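Side-chain contacts in serine proteinase inhibitor A (Sagittaria sagittifolia, PDB 3E8L), which is a Kunitz-type serine protease inhibitor that probably blocks trypsin and chymotrypsin together through two reactive sites, and kallikrein weakly: residues A[77-80]-A[84-87]; A[132-137]-A[143-148]; A[49-54]-A[95-100]; A[30-35]-A[41-46]. The protein carries 2 engineered substitutions. All blocks are in the same frame, centred on the assembly; numbering follows the deposited sequence.

Contact 1: A[77-80]-A[84-87]; sequences PVMQ and RYKF. With SO4 (sulfate ion), chain I.
Gln80 donates its backbone N-H to the phenol oxygen of Tyr85. Gln80 N lies 2.8 Å from Tyr85 OH, and the angle at the hydrogen is 173°, so the bond is almost straight. The tyrosine spans the gap between the two segments, whose backbones stay well apart. Its CG is anti to the carbonyl carbon (chi1 -55°), which sends the ring out to the 77-80 loop with the hydroxyl foremost. Gln80 O sits in the ring plane at the edge, 3.9 Å from Tyr85 CE2. Met79 crosses the ring at a slant, with Met79 CG 3.5 Å from Tyr85 CE2. Its sulfur follows in a Met-aromatic contact. Met79 SD is 5.0 Å from the centre of the Tyr85 ring and 48° off the ring normal. Tyr85 thus fastens the loop before strand 84-89 to that strand, which lies in a four-stranded antiparallel sheet of the beta-trefoil. The loop is held from elsewhere too: Met79 has backbone hydrogen bonds with Val11 and Val19, and its side chain touches Phe69. Lys86 takes another course. Its extended chain carries the ammonium to a sulfate ion, probably from the crystallisation liquor. Lys86 NZ donates to sulfate O1 at 3.2 Å, and Lys86 CD passes 3.4 Å from sulfate O4. The same lysine forms a cation-pi pair with Phe128.

Contact 2: A[132-137]-A[143-148]; sequences EARSTE and KLAACS
Glu132 and Ala145 exchange two backbone hydrogen bonds: Glu132 N to Ala145 O and Ala145 N to Glu132 O, both 2.9 Å. Arg134 and Lys143 form the second hydrogen-bonded pair of this antiparallel hairpin, with Arg134 N to Lys143 O at 2.8 Å. Ala133 and Leu144 between them are a non-hydrogen-bonded pair. Van der Waals packing comes next. Ala145 CB lies 3.6 Å above the plane of the Arg134 guanidinium, over its centre. Lys143 meets Thr136 at about a right angle, with Lys143 CE 3.7 Å from Thr136 OG1. The extended chain of Glu132 carries its OE1 to within 3.6 Å of Cys147 SG, which is disulfide-bonded to Cys156. The charged groups form a chain on the same face. Arg134 NE donates to Glu132 OE2 at 3.0 Å and 171°; the oxygen lies in the guanidinium plane but is met from above the carboxylate plane. Arg134 NH2 bonds to Cys156 O, and Glu132 OE1 pairs with Arg84. These bonds hold the guanidinium flat over the alanine. With a leucine in place of Arg134, Glu132 OE2 and Cys156 O would lose these donors, and the carboxylate would probably be freer to turn. Strand 142-147 is an end strand of the four-stranded sheet, and its backbone bonds on to Pro157 and Val159. On the other face Leu144 packs on Trp101 of strand 101-103 and on Val159 of strand 159-164.

Contact 3: A[49-54]-A[95-100]; sequences DACKSY and LICDTA
Cys51 turns its side chain onto that of Cys97, and the two sulfurs are joined in a disulfide. The modelled distance from Cys51 SG to Cys97 SG is 1.8 Å, shorter than a normal disulfide, so its fine geometry is doubtful. The link itself is clear. In both cysteines SG is anti to the carbonyl carbon and stands beside the backbone N. Ile96 adds a light apolar touch, with Ile96 CG2 4.1 Å from Cys51 SG. Cys51 sits in a type II' beta turn from Asp49 to Lys52. The turn joins strand 43-49 to strand 52-57, and Asp49 N bonds to Lys52 O at 2.9 Å. The bridge therefore staples the tip of a hairpin to a loop, linking residues 46 apart in sequence. Within that loop Asp98 OD1 accepts a weak bond from Ala100 N at 3.4 Å. Leu95 makes backbone hydrogen bonds to another protein chain of the assembly, consistent with a reactive-site loop of a Kunitz-type inhibitor held in place by the disulfide. Tyr122 lies against Ala50 and Cys51. The 95-100 loop runs between strands 92-94 and 101-103, with Thr99 resting on strand 84-89, while strand 52-57 lies between strands 43-49 and 113-119 in its own sheet.

Contact 4: A[30-35]-A[41-46]; sequences YTIQSA and GGLSTL
A single backbone bridge in the beta-trefoil, between Gln33 and Gly42, brings strand 30-34 to the start of strand 43-49. The direct bond is Leu43 N to Ile32 O, 2.9 Å long and 161° at the hydrogen. Between the same two residues a water bridges the other pair of backbone groups. It accepts from Ile32 N at 2.9 Å and donates to Leu43 O at 2.7 Å. Both main-chain groups of Ile32 are thus tied to Leu43. The two side chains meet obliquely by their methyl groups, with Ile32 CG2 3.5 Å from Leu43 CD2. Around them Ile32 packs on Val179 and Phe181, and Leu43 on Leu170 and Phe177. Thr31 and Gln33 form backbone hydrogen bonds with Gln182 and Gln180, so strand 30-34 pairs with strand 179-183 near the end of the chain, a closure that joins the two ends of the trefoil. Gln33 bends at chi2 (76°), which folds its amide back along its own strand. Thr31 OG1 donates to Gln33 OE1 at 2.6 Å, in the carbonyl plane and on a lone pair. The other end of the amide rests on glycine: Gln33 NE2 is 3.4 Å from Gly42 CA. The amide lies so near that Gly42 has no room for a side chain. A leucine in place of Gln33 has no amide oxygen, so the Thr31 hydroxyl would probably lose its partner and be freer to turn. Gly41 has a phi of 95°, a backbone angle that suits a residue without a side chain.

In the fold
Contact 4 comes first along the chain. Contact 3 then opens, contact 1 falls between its two segments, and contact 2 follows last. Contacts 1 and 2 have centres 11 Å apart and share a sheet through neighbouring strands 84-89 and 130-135. Contacts 3 and 4, about 17 Å apart between centres, meet through strands 43-49 and 52-57 of another sheet. Phe87 of contact 1 links the two groups, packing on Ile32 of contact 4 and, by its backbone oxygen, on Ala100 of contact 3. Contacts 2 and 3 lie about 23 Å apart between centres, on opposite sides of the chain's centre. Contact 4 bridges two sheets of the beta-trefoil; contact 3 ties down a probable reactive-site loop.

Contact 1: A[77-80]-A[84-87]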
loop_
_atom_site.group_PDB
_atom_site.type_symbol
_atom_site.label_atom_id
_atom_site.label_comp_id
_atom_site.label_asym_id
_atom_site.label_seq_id
_atom_site.Cartn_x
_atom_site.Cartn_y
_atom_site.Cartn_z
ATOM N N PRO A 77 -2.730 5.805 17.284
ATOM C CA PRO A 77 -1.719 6.685 16.653
ATOM C C PRO A 77 -0.243 6.248 16.738
ATOM O O PRO A 77 0.642 7.010 16.345
ATOM C CB PRO A 77 -1.895 8.017 17.414
ATOM C CG PRO A 77 -3.162 7.867 18.211
ATOM C CD PRO A 77 -3.296 6.423 18.492
ATOM N N VAL A 78 0.029 5.047 17.228
ATOM C CA VAL A 78 1.400 4.651 17.480
ATOM C C VAL A 78 1.710 3.347 16.762
ATOM O O VAL A 78 0.848 2.489 16.657
ATOM C CB VAL A 78 1.668 4.567 19.022
ATOM C CG1 VAL A 78 1.787 3.140 19.514
ATOM C CG2 VAL A 78 2.895 5.352 19.378
ATOM N N MET A 79 2.926 3.202 16.247
ATOM C CA MET A 79 3.308 1.980 15.548
ATOM C C MET A 79 3.442 0.840 16.556
ATOM O O MET A 79 4.158 0.979 17.549
ATOM C CB MET A 79 4.600 2.197 14.732
ATOM C CG MET A 79 5.203 0.948 14.142
ATOM S SD MET A 79 6.586 1.082 12.970
ATOM C CE MET A 79 6.950 2.809 12.864
ATOM N N GLN A 80 2.734 -0.267 16.312
ATOM C CA GLN A 80 2.774 -1.425 17.223
ATOM C C GLN A 80 3.567 -2.594 16.654
ATOM O O GLN A 80 3.438 -2.915 15.479
ATOM C CB GLN A 80 1.369 -1.886 17.634
ATOM C CG GLN A 80 0.684 -1.022 18.699
ATOM C CD GLN A 80 -0.843 -1.226 18.754
ATOM O OE1 GLN A 80 -1.454 -1.762 17.807
ATOM N NE2 GLN A 80 -1.464 -0.794 19.863
ATOM N N ARG A 84 1.242 -3.993 10.761
ATOM C CA ARG A 84 1.623 -3.704 9.386
ATOM C C ARG A 84 1.294 -2.281 8.964
ATOM O O ARG A 84 0.206 -1.770 9.230
ATOM C CB ARG A 84 1.017 -4.746 8.434
ATOM C CG ARG A 84 1.922 -5.944 8.306
ATOM C CD ARG A 84 1.754 -6.964 9.441
ATOM N NE ARG A 84 0.580 -7.736 9.116
ATOM C CZ ARG A 84 0.551 -9.036 8.912
ATOM N NH1 ARG A 84 1.635 -9.776 9.072
ATOM N NH2 ARG A 84 -0.598 -9.582 8.567
ATOM N N TYR A 85 2.261 -1.658 8.312
ATOM C CA TYR A 85 2.149 -0.270 7.914
ATOM C C TYR A 85 2.690 -0.002 6.531
ATOM O O TYR A 85 3.607 -0.682 6.056
ATOM C CB TYR A 85 2.867 0.608 8.920
ATOM C CG TYR A 85 2.357 0.366 10.299
ATOM C CD1 TYR A 85 1.118 0.867 10.698
ATOM C CD2 TYR A 85 3.092 -0.389 11.200
ATOM C CE1 TYR A 85 0.634 0.629 11.979
ATOM C CE2 TYR A 85 2.619 -0.640 12.471
ATOM C CZ TYR A 85 1.394 -0.134 12.858
ATOM O OH TYR A 85 0.946 -0.389 14.129
ATOM N N LYS A 86 2.094 1.002 5.893
ATOM C CA LYS A 86 2.596 1.571 4.650
ATOM C C LYS A 86 3.761 2.496 5.011
ATOM O O LYS A 86 3.623 3.344 5.901
ATOM C CB LYS A 86 1.457 2.344 3.998
ATOM C CG LYS A 86 1.756 3.063 2.685
ATOM C CD LYS A 86 0.393 3.358 2.021
ATOM C CE LYS A 86 0.402 4.596 1.149
ATOM N NZ LYS A 86 -0.973 5.159 1.014
ATOM N N PHE A 87 4.903 2.305 4.350
ATOM C CA PHE A 87 6.090 3.166 4.518
ATOM C C PHE A 87 6.161 4.126 3.335
ATOM O O PHE A 87 6.063 3.692 2.196
ATOM C CB PHE A 87 7.363 2.314 4.541
ATOM C CG PHE A 87 7.622 1.602 5.852
ATOM C CD1 PHE A 87 6.571 1.198 6.684
ATOM C CD2 PHE A 87 8.937 1.303 6.235
ATOM C CE1 PHE A 87 6.834 0.524 7.886
ATOM C CE2 PHE A 87 9.196 0.632 7.418
ATOM C CZ PHE A 87 8.156 0.248 8.246
HETATM S S SO4 I . -3.405 3.269 3.557
HETATM O O1 SO4 I . -3.415 3.406 2.098
HETATM O O2 SO4 I . -3.360 4.587 4.187
HETATM O O3 SO4 I . -4.585 2.522 4.000
HETATM O O4 SO4 I . -2.213 2.541 3.975
#

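Contact 2: A[132-137]-A[143-148]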
loop_
_atom_site.group_PDB
_atom_site.type_symbol
_atom_site.label_atom_id
_atom_site.label_comp_id
_atom_site.label_asym_id
_atom_site.label_seq_id
_atom_site.Cartn_x
_atom_site.Cartn_y
_atom_site.Cartn_z
ATOM N N GLU A 132 6.412 -4.445 8.594
ATOM C CA GLU A 132 6.207 -4.872 9.952
ATOM C C GLU A 132 7.529 -4.637 10.654
ATOM O O GLU A 132 8.577 -5.001 10.117
ATOM C CB GLU A 132 5.885 -6.370 9.908
ATOM C CG GLU A 132 5.525 -7.038 11.223
ATOM C CD GLU A 132 5.111 -8.491 11.041
ATOM O OE1 GLU A 132 4.415 -8.800 10.057
ATOM O OE2 GLU A 132 5.469 -9.333 11.885
ATOM N N ALA A 133 7.501 -3.996 11.821
ATOM C CA ALA A 133 8.695 -3.936 12.664
ATOM C C ALA A 133 8.618 -5.120 13.608
ATOM O O ALA A 133 7.600 -5.325 14.291
ATOM C CB ALA A 133 8.755 -2.642 13.449
ATOM N N ARG A 134 9.674 -5.916 13.632
ATOM C CA ARG A 134 9.736 -7.062 14.520
ATOM C C ARG A 134 10.828 -6.813 15.542
ATOM O O ARG A 134 11.842 -6.173 15.230
ATOM C CB ARG A 134 10.040 -8.338 13.733
ATOM C CG ARG A 134 8.847 -8.929 13.046
ATOM C CD ARG A 134 9.233 -10.211 12.350
ATOM N NE ARG A 134 8.150 -10.695 11.494
ATOM C CZ ARG A 134 8.301 -11.574 10.512
ATOM N NH1 ARG A 134 9.491 -12.082 10.236
ATOM N NH2 ARG A 134 7.248 -11.946 9.805
ATOM N N SER A 135 10.630 -7.332 16.751
ATOM C CA SER A 135 11.574 -7.104 17.842
ATOM C C SER A 135 12.901 -7.847 17.671
ATOM O O SER A 135 13.004 -8.844 16.941
ATOM C CB SER A 135 10.937 -7.463 19.178
ATOM O OG SER A 135 10.762 -8.865 19.259
ATOM N N THR A 136 13.903 -7.332 18.375
ATOM C CA THR A 136 15.265 -7.877 18.398
ATOM C C THR A 136 15.632 -8.018 19.860
ATOM O O THR A 136 14.888 -7.544 20.717
ATOM C CB THR A 136 16.227 -6.921 17.623
ATOM O OG1 THR A 136 15.988 -7.084 16.217
ATOM C CG2 THR A 136 17.693 -7.169 17.896
ATOM N N GLU A 137 16.757 -8.679 20.141
ATOM C CA GLU A 137 17.274 -8.844 21.494
ATOM C C GLU A 137 17.476 -7.515 22.202
ATOM O O GLU A 137 17.491 -7.463 23.443
ATOM C CB GLU A 137 18.621 -9.580 21.473
ATOM C CG GLU A 137 18.583 -11.026 20.993
ATOM C CD GLU A 137 17.830 -11.973 21.934
ATOM O OE1 GLU A 137 17.338 -11.523 22.995
ATOM O OE2 GLU A 137 17.723 -13.180 21.598
ATOM N N LYS A 143 13.977 -5.692 13.159
ATOM C CA LYS A 143 14.044 -6.315 11.855
ATOM C C LYS A 143 12.780 -5.914 11.111
ATOM O O LYS A 143 11.698 -5.907 11.707
ATOM C CB LYS A 143 14.131 -7.845 12.004
ATOM C CG LYS A 143 15.575 -8.367 12.076
ATOM C CD LYS A 143 15.677 -9.834 12.482
ATOM C CE LYS A 143 16.053 -9.993 13.939
ATOM N NZ LYS A 143 17.026 -11.124 14.172
ATOM N N LEU A 144 12.906 -5.563 9.830
ATOM C CA LEU A 144 11.722 -5.310 9.023
ATOM C C LEU A 144 11.233 -6.594 8.349
ATOM O O LEU A 144 12.026 -7.476 8.020
ATOM C CB LEU A 144 11.981 -4.227 7.971
ATOM C CG LEU A 144 12.525 -2.894 8.488
ATOM C CD1 LEU A 144 12.919 -1.966 7.319
ATOM C CD2 LEU A 144 11.557 -2.212 9.481
ATOM N N ALA A 145 9.922 -6.681 8.142
ATOM C CA ALA A 145 9.311 -7.766 7.375
ATOM C C ALA A 145 8.322 -7.183 6.375
ATOM O O ALA A 145 7.745 -6.119 6.592
ATOM C CB ALA A 145 8.634 -8.756 8.292
ATOM N N ALA A 146 8.155 -7.868 5.258
ATOM C CA ALA A 146 7.397 -7.333 4.133
ATOM C C ALA A 146 6.178 -8.207 3.908
ATOM O O ALA A 146 6.321 -9.407 3.728
ATOM C CB ALA A 146 8.267 -7.282 2.881
ATOM N N CYS A 147 4.990 -7.608 3.933
ATOM C CA CYS A 147 3.719 -8.351 3.810
ATOM C C CYS A 147 2.878 -7.861 2.658
ATOM O O CYS A 147 2.966 -6.703 2.255
ATOM C CB CYS A 147 2.880 -8.177 5.057
ATOM S SG CYS A 147 3.739 -8.487 6.572
ATOM N N SER A 148 2.010 -8.730 2.161
ATOM C CA SER A 148 1.156 -8.345 1.042
ATOM C C SER A 148 -0.280 -8.066 1.523
ATOM O O SER A 148 -1.229 -8.045 0.734
ATOM C CB SER A 148 1.201 -9.436 -0.028
ATOM O OG SER A 148 1.010 -10.742 0.565
#

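Contact 3: A[49-54]-A[95-100]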
loop_
_atom_site.group_PDB
_atom_site.type_symbol
_atom_site.label_atom_id
_atom_site.label_comp_id
_atom_site.label_asym_id
_atom_site.label_seq_id
_atom_site.Cartn_x
_atom_site.Cartn_y
_atom_site.Cartn_z
ATOM N N ASP A 49 13.489 3.407 -12.247
ATOM C CA ASP A 49 12.705 3.676 -13.444
ATOM C C ASP A 49 11.419 4.383 -13.082
ATOM O O ASP A 49 10.853 4.147 -12.043
ATOM C CB ASP A 49 12.359 2.368 -14.155
ATOM C CG ASP A 49 11.772 2.591 -15.545
ATOM O OD1 ASP A 49 11.956 3.694 -16.149
ATOM O OD2 ASP A 49 11.125 1.642 -16.027
ATOM N N ALA A 50 10.973 5.225 -14.010
ATOM C CA ALA A 50 9.748 5.998 -13.887
ATOM C C ALA A 50 9.690 6.692 -12.547
ATOM O O ALA A 50 10.603 7.419 -12.177
ATOM C CB ALA A 50 8.533 5.117 -14.088
ATOM N N CYS A 51 8.608 6.468 -11.824
ATOM C CA CYS A 51 8.481 7.006 -10.491
ATOM C C CYS A 51 9.109 6.010 -9.487
ATOM O O CYS A 51 8.909 6.166 -8.299
ATOM C CB CYS A 51 6.993 7.327 -10.172
ATOM S SG CYS A 51 5.901 8.020 -11.535
ATOM N N LYS A 52 9.890 5.019 -9.954
ATOM C CA LYS A 52 10.374 3.968 -9.047
ATOM C C LYS A 52 11.874 4.001 -8.696
ATOM O O LYS A 52 12.725 4.283 -9.539
ATOM C CB LYS A 52 9.989 2.610 -9.621
ATOM C CG LYS A 52 10.229 1.421 -8.712
ATOM C CD LYS A 52 9.754 0.134 -9.378
ATOM C CE LYS A 52 8.248 0.089 -9.478
ATOM N NZ LYS A 52 7.816 -1.260 -9.905
ATOM N N SER A 53 12.174 3.688 -7.440
ATOM C CA SER A 53 13.528 3.737 -6.892
ATOM C C SER A 53 13.846 2.458 -6.136
ATOM O O SER A 53 12.925 1.734 -5.722
ATOM C CB SER A 53 13.648 4.901 -5.909
ATOM O OG SER A 53 13.776 6.143 -6.565
ATOM N N TYR A 54 15.138 2.170 -5.943
ATOM C CA TYR A 54 15.526 1.102 -5.015
ATOM C C TYR A 54 15.679 1.718 -3.638
ATOM O O TYR A 54 16.282 2.796 -3.519
ATOM C CB TYR A 54 16.852 0.459 -5.401
ATOM C CG TYR A 54 16.855 -0.272 -6.720
ATOM C CD1 TYR A 54 16.427 -1.579 -6.800
ATOM C CD2 TYR A 54 17.316 0.344 -7.880
ATOM C CE1 TYR A 54 16.446 -2.267 -7.992
ATOM C CE2 TYR A 54 17.337 -0.332 -9.094
ATOM C CZ TYR A 54 16.896 -1.653 -9.141
ATOM O OH TYR A 54 16.899 -2.361 -10.329
ATOM N N LEU A 95 3.721 14.966 -9.156
ATOM C CA LEU A 95 2.493 14.491 -8.473
ATOM C C LEU A 95 1.874 13.212 -9.049
ATOM O O LEU A 95 1.052 12.582 -8.398
ATOM C CB LEU A 95 1.460 15.600 -8.236
ATOM C CG LEU A 95 1.928 16.785 -7.374
ATOM C CD1 LEU A 95 0.777 17.731 -7.091
ATOM C CD2 LEU A 95 2.602 16.332 -6.064
ATOM N N ILE A 96 2.294 12.805 -10.245
ATOM C CA ILE A 96 1.899 11.502 -10.752
ATOM C C ILE A 96 2.554 10.328 -9.948
ATOM O O ILE A 96 2.095 9.177 -10.011
ATOM C CB ILE A 96 2.117 11.415 -12.288
ATOM C CG1 ILE A 96 1.214 10.332 -12.918
ATOM C CG2 ILE A 96 3.612 11.263 -12.620
ATOM C CD1 ILE A 96 1.502 9.990 -14.391
ATOM N N CYS A 97 3.553 10.617 -9.142
ATOM C CA CYS A 97 4.224 9.570 -8.405
ATOM C C CYS A 97 3.956 9.590 -6.900
ATOM O O CYS A 97 3.943 10.639 -6.305
ATOM C CB CYS A 97 5.736 9.670 -8.667
ATOM S SG CYS A 97 6.272 9.364 -10.353
ATOM N N ASP A 98 3.749 8.422 -6.294
ATOM C CA ASP A 98 3.786 8.293 -4.854
ATOM C C ASP A 98 5.180 7.831 -4.445
ATOM O O ASP A 98 6.080 7.739 -5.269
ATOM C CB ASP A 98 2.687 7.369 -4.319
ATOM C CG ASP A 98 2.797 5.953 -4.838
ATOM O OD1 ASP A 98 3.900 5.380 -4.800
ATOM O OD2 ASP A 98 1.768 5.401 -5.267
ATOM N N THR A 99 5.350 7.557 -3.164
ATOM C CA THR A 99 6.639 7.253 -2.578
ATOM C C THR A 99 6.519 6.055 -1.607
ATOM O O THR A 99 7.400 5.832 -0.766
ATOM C CB THR A 99 7.222 8.498 -1.820
ATOM O OG1 THR A 99 6.347 8.845 -0.743
ATOM C CG2 THR A 99 7.381 9.696 -2.733
ATOM N N ALA A 100 5.428 5.298 -1.708
ATOM C CA ALA A 100 5.214 4.160 -0.810
ATOM C C ALA A 100 6.186 3.024 -1.157
ATOM O O ALA A 100 6.548 2.840 -2.323
ATOM C CB ALA A 100 3.776 3.696 -0.879
#

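Contact 4: A[30-35]-A[41-46]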
loop_
_atom_site.group_PDB
_atom_site.type_symbol
_atom_site.label_atom_id
_atom_site.label_comp_id
_atom_site.label_asym_id
_atom_site.label_seq_id
_atom_site.Cartn_x
_atom_site.Cartn_y
_atom_site.Cartn_z
ATOM N N TYR A 30 10.378 10.030 10.374
ATOM C CA TYR A 30 11.532 9.295 10.892
ATOM C C TYR A 30 12.436 8.918 9.734
ATOM O O TYR A 30 11.959 8.600 8.659
ATOM C CB TYR A 30 11.073 8.029 11.636
ATOM C CG TYR A 30 10.149 8.354 12.795
ATOM C CD1 TYR A 30 8.796 8.587 12.585
ATOM C CD2 TYR A 30 10.643 8.481 14.083
ATOM C CE1 TYR A 30 7.965 8.919 13.622
ATOM C CE2 TYR A 30 9.806 8.800 15.142
ATOM C CZ TYR A 30 8.472 9.020 14.907
ATOM O OH TYR A 30 7.647 9.353 15.955
ATOM N N THR A 31 13.740 8.979 9.947
ATOM C CA THR A 31 14.654 8.277 9.061
ATOM C C THR A 31 14.817 6.859 9.593
ATOM O O THR A 31 14.562 6.595 10.775
ATOM C CB THR A 31 16.016 9.005 8.925
ATOM O OG1 THR A 31 16.605 9.203 10.219
ATOM C CG2 THR A 31 15.834 10.370 8.239
ATOM N N ILE A 32 15.208 5.939 8.727
ATOM C CA ILE A 32 15.423 4.559 9.146
ATOM C C ILE A 32 16.930 4.281 9.057
ATOM O O ILE A 32 17.496 4.231 7.980
ATOM C CB ILE A 32 14.540 3.559 8.328
ATOM C CG1 ILE A 32 13.042 3.896 8.464
ATOM C CG2 ILE A 32 14.814 2.133 8.738
ATOM C CD1 ILE A 32 12.097 3.033 7.609
ATOM N N GLN A 33 17.582 4.152 10.203
ATOM C CA GLN A 33 19.031 3.997 10.248
ATOM C C GLN A 33 19.396 2.553 10.499
ATOM O O GLN A 33 18.754 1.898 11.306
ATOM C CB GLN A 33 19.633 4.870 11.351
ATOM C CG GLN A 33 20.333 6.164 10.860
ATOM C CD GLN A 33 19.348 7.275 10.446
ATOM O OE1 GLN A 33 18.250 7.377 10.993
ATOM N NE2 GLN A 33 19.745 8.108 9.485
ATOM N N SER A 34 20.417 2.051 9.809
ATOM C CA SER A 34 20.987 0.745 10.142
ATOM C C SER A 34 21.624 0.788 11.522
ATOM O O SER A 34 22.377 1.710 11.839
ATOM C CB SER A 34 22.024 0.311 9.115
ATOM O OG SER A 34 22.790 -0.774 9.618
ATOM N N ALA A 35 21.307 -0.203 12.344
ATOM C CA ALA A 35 21.772 -0.230 13.720
ATOM C C ALA A 35 23.028 -1.069 13.885
ATOM O O ALA A 35 23.344 -1.515 14.982
ATOM C CB ALA A 35 20.672 -0.732 14.636
ATOM N N GLY A 41 24.013 4.951 8.166
ATOM C CA GLY A 41 23.742 5.738 6.984
ATOM C C GLY A 41 22.255 5.460 7.015
ATOM O O GLY A 41 21.832 4.383 7.415
ATOM N N GLY A 42 21.455 6.428 6.601
ATOM C CA GLY A 42 20.022 6.246 6.602
ATOM C C GLY A 42 19.543 5.614 5.317
ATOM O O GLY A 42 20.215 5.666 4.296
ATOM N N LEU A 43 18.371 5.006 5.375
ATOM C CA LEU A 43 17.729 4.499 4.193
ATOM C C LEU A 43 17.341 5.635 3.246
ATOM O O LEU A 43 16.971 6.733 3.673
ATOM C CB LEU A 43 16.523 3.669 4.595
ATOM C CG LEU A 43 16.739 2.166 4.588
ATOM C CD1 LEU A 43 18.125 1.774 5.047
ATOM C CD2 LEU A 43 15.684 1.538 5.439
ATOM N N SER A 44 17.438 5.355 1.951
ATOM C CA SER A 44 17.279 6.368 0.918
ATOM C C SER A 44 16.917 5.708 -0.424
ATOM O O SER A 44 16.666 4.509 -0.474
ATOM C CB SER A 44 18.569 7.190 0.816
ATOM O OG SER A 44 18.385 8.316 -0.016
ATOM N N THR A 45 16.900 6.491 -1.499
ATOM C CA THR A 45 16.496 5.989 -2.818
ATOM C C THR A 45 17.620 6.018 -3.857
ATOM O O THR A 45 18.427 6.958 -3.890
ATOM C CB THR A 45 15.362 6.830 -3.417
ATOM O OG1 THR A 45 15.766 8.211 -3.436
ATOM C CG2 THR A 45 14.082 6.666 -2.643
ATOM N N LEU A 46 17.645 4.979 -4.700
ATOM C CA LEU A 46 18.417 4.949 -5.951
ATOM C C LEU A 46 17.451 4.820 -7.108
ATOM O O LEU A 46 16.717 3.828 -7.192
ATOM C CB LEU A 46 19.333 3.735 -6.017
ATOM C CG LEU A 46 20.670 3.668 -5.308
ATOM C CD1 LEU A 46 21.288 2.296 -5.578
ATOM C CD2 LEU A 46 21.590 4.788 -5.807
HETATM O O HOH W 1 15.569 6.944 6.027
#